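Local coordinates for GTPase-activating protein skywalker (Drosophila melanogaster, PDB 5HJQ) that acts through its TBC domain as a GTPase-activating protein for Rab35 in synaptic vesicle protein recycling and binds phosphoinositides, at residues 100-105 against 295-300. Residues are numbered along the deposited sequence; the frame is centred on the assembly and turned at random.
With I3P (D-myo-inositol-1,4,5-triphosphate), chain B.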
# COMPACT_ATOMS: atom_id res chain seq x y z
N ILE A 100 5.76 -17.56 -5.18
CA ILE A 100 5.13 -18.19 -4.03
C ILE A 100 4.22 -17.18 -3.33
O ILE A 100 3.08 -17.49 -2.98
CB ILE A 100 6.17 -18.72 -3.02
CG1 ILE A 100 6.85 -19.97 -3.59
CG2 ILE A 100 5.51 -19.05 -1.69
CD1 ILE A 100 8.16 -20.29 -2.93
N LEU A 101 4.73 -15.97 -3.15
CA LEU A 101 3.97 -14.90 -2.52
C LEU A 101 2.71 -14.56 -3.32
O LEU A 101 1.67 -14.25 -2.74
CB LEU A 101 4.84 -13.65 -2.37
CG LEU A 101 5.99 -13.77 -1.37
CD1 LEU A 101 7.01 -12.67 -1.60
CD2 LEU A 101 5.47 -13.72 0.07
N ARG A 102 2.81 -14.64 -4.64
CA ARG A 102 1.67 -14.35 -5.51
C ARG A 102 0.58 -15.41 -5.42
O ARG A 102 -0.61 -15.09 -5.48
CB ARG A 102 2.13 -14.20 -6.97
CG ARG A 102 2.98 -12.97 -7.25
CD ARG A 102 3.35 -12.88 -8.72
NE ARG A 102 4.22 -11.74 -9.01
CZ ARG A 102 4.64 -11.41 -10.23
NH1 ARG A 102 4.26 -12.13 -11.28
NH2 ARG A 102 5.42 -10.35 -10.40
N GLU A 103 0.97 -16.67 -5.27
CA GLU A 103 0.01 -17.77 -5.37
C GLU A 103 -0.42 -18.37 -4.03
O GLU A 103 -1.53 -18.91 -3.92
CB GLU A 103 0.58 -18.88 -6.25
CG GLU A 103 1.26 -18.38 -7.51
CD GLU A 103 0.78 -19.09 -8.76
OE1 GLU A 103 -0.35 -19.62 -8.73
OE2 GLU A 103 1.51 -19.10 -9.77
N ASN A 104 0.42 -18.26 -3.01
CA ASN A 104 0.06 -18.76 -1.69
C ASN A 104 -0.81 -17.78 -0.92
O ASN A 104 -0.34 -16.72 -0.48
CB ASN A 104 1.31 -19.10 -0.87
CG ASN A 104 1.94 -20.42 -1.28
OD1 ASN A 104 1.84 -21.42 -0.57
ND2 ASN A 104 2.60 -20.42 -2.43
N SER A 105 -2.08 -18.13 -0.77
CA SER A 105 -3.03 -17.29 -0.06
C SER A 105 -3.16 -17.71 1.40
O SER A 105 -4.19 -18.24 1.82
CB SER A 105 -4.40 -17.34 -0.74
OG SER A 105 -5.33 -16.50 -0.09
N PHE A 295 5.76 -6.00 -0.27
CA PHE A 295 6.96 -5.96 0.57
C PHE A 295 8.14 -6.68 -0.09
O PHE A 295 9.27 -6.62 0.41
CB PHE A 295 6.69 -6.58 1.94
CG PHE A 295 5.79 -5.76 2.81
CD1 PHE A 295 5.84 -4.38 2.77
CD2 PHE A 295 4.89 -6.36 3.67
CE1 PHE A 295 5.01 -3.61 3.56
CE2 PHE A 295 4.05 -5.60 4.47
CZ PHE A 295 4.11 -4.22 4.41
N HIS A 296 7.88 -7.36 -1.20
CA HIS A 296 8.91 -8.09 -1.92
C HIS A 296 9.26 -7.41 -3.24
O HIS A 296 10.43 -7.26 -3.59
CB HIS A 296 8.46 -9.53 -2.18
CG HIS A 296 9.51 -10.40 -2.79
ND1 HIS A 296 10.76 -10.58 -2.21
CD2 HIS A 296 9.51 -11.16 -3.91
CE1 HIS A 296 11.47 -11.39 -2.97
NE2 HIS A 296 10.74 -11.76 -4.00
N GLU A 297 8.23 -7.00 -3.98
CA GLU A 297 8.41 -6.43 -5.31
C GLU A 297 8.52 -4.91 -5.30
O GLU A 297 9.35 -4.33 -6.00
CB GLU A 297 7.26 -6.86 -6.23
CG GLU A 297 7.01 -8.35 -6.25
CD GLU A 297 6.00 -8.75 -7.31
OE1 GLU A 297 6.15 -8.30 -8.47
OE2 GLU A 297 5.06 -9.51 -6.99
N GLY A 298 7.67 -4.27 -4.51
CA GLY A 298 7.67 -2.82 -4.43
C GLY A 298 6.38 -2.20 -4.92
O GLY A 298 5.35 -2.87 -4.98
N ILE A 299 6.45 -0.92 -5.28
CA ILE A 299 5.26 -0.12 -5.57
C ILE A 299 4.56 -0.52 -6.88
O ILE A 299 3.41 -0.14 -7.12
CB ILE A 299 5.61 1.38 -5.62
CG1 ILE A 299 4.35 2.25 -5.52
CG2 ILE A 299 6.41 1.71 -6.88
CD1 ILE A 299 4.62 3.74 -5.63
N LYS A 300 5.25 -1.27 -7.72
CA LYS A 300 4.68 -1.68 -9.00
C LYS A 300 3.46 -2.57 -8.80
O LYS A 300 2.50 -2.50 -9.58
CB LYS A 300 5.72 -2.41 -9.85
CG LYS A 300 5.23 -2.73 -11.25
CD LYS A 300 6.36 -3.21 -12.14
CE LYS A 300 5.86 -4.21 -13.16
NZ LYS A 300 6.95 -4.70 -14.04
C1 I3P B . 7.47 -8.06 -17.41
C2 I3P B . 8.84 -8.34 -18.00
C3 I3P B . 9.96 -7.65 -17.23
C4 I3P B . 9.75 -7.41 -15.73
C5 I3P B . 8.40 -7.75 -15.11
C6 I3P B . 7.45 -8.56 -16.00
O1 I3P B . 6.41 -8.72 -18.13
O2 I3P B . 9.06 -9.72 -17.96
O3 I3P B . 11.15 -8.42 -17.38
O4 I3P B . 10.00 -6.01 -15.49
O5 I3P B . 8.62 -8.47 -13.92
O6 I3P B . 6.12 -8.47 -15.51
P1 I3P B . 6.51 -9.00 -19.71
O11 I3P B . 7.50 -10.08 -19.97
O12 I3P B . 5.16 -9.45 -20.21
O13 I3P B . 6.92 -7.71 -20.46
P4 I3P B . 11.30 -5.62 -14.63
O41 I3P B . 12.11 -6.87 -14.35
O42 I3P B . 10.86 -4.99 -13.31
O43 I3P B . 12.17 -4.62 -15.43
P5 I3P B . 7.55 -8.43 -12.77
O51 I3P B . 8.15 -8.95 -11.52
O52 I3P B . 7.10 -7.01 -12.55
O53 I3P B . 6.36 -9.28 -13.14
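Arg102 meets the carboxylate of Glu297 side-on, in a two-pronged salt bridge that illustrates how a phosphate-binding arginine can be aimed by a second residue. Arg102 NE donates to Glu297 OE2 at 3.1 Å, and Arg102 NH2 to Glu297 OE1 at 2.9 Å. Both oxygens lie close to the guanidinium plane, yet the carboxylate is turned against it by 28°, so the pair is twisted rather than coplanar. With NE and NH2 each holding a different oxygen of Glu297, the guanidinium has little freedom to rotate. NH2 of Arg102 also donates to O53 of the 5-phosphate of inositol trisphosphate, 3.1 Å away along a nearly straight bond of 171°, and thus serves carboxylate and phosphate together. The arginine chain is fully extended from CG to NE (chi2 and chi3 both -178°), which carries the charged end from helix 94-103 across to the end of helix 284-297. From just beyond that end, Lys300 reaches O52 of the same phosphate, although the position of its NZ is less certain. The site is the phosphoinositide pocket of the all-helical TBC domain, a cationic cleft in which Lys98, Arg304 and Arg358 also bond to the ligand. Among these cations Glu297 probably offsets some of the positive charge; its OE1 stays 3.7 Å from the phosphate oxygen O51. Phe355 of helix 347-356 packs against both members of the salt bridge. Deeper in, the methyl CD1 of Leu101 presses on CB of His296 at 3.5 Å and approaches the imidazole obliquely. The ring's own nitrogens are taken up elsewhere, ND1 by Gln123 and NE2 by the carbonyl of Lys94, which ties helix 284-297 to the start of helix 94-103. At the C-terminal end of helix 94-103, Ile100 O accepts from both the backbone N and the side-chain ND2 of Asn104.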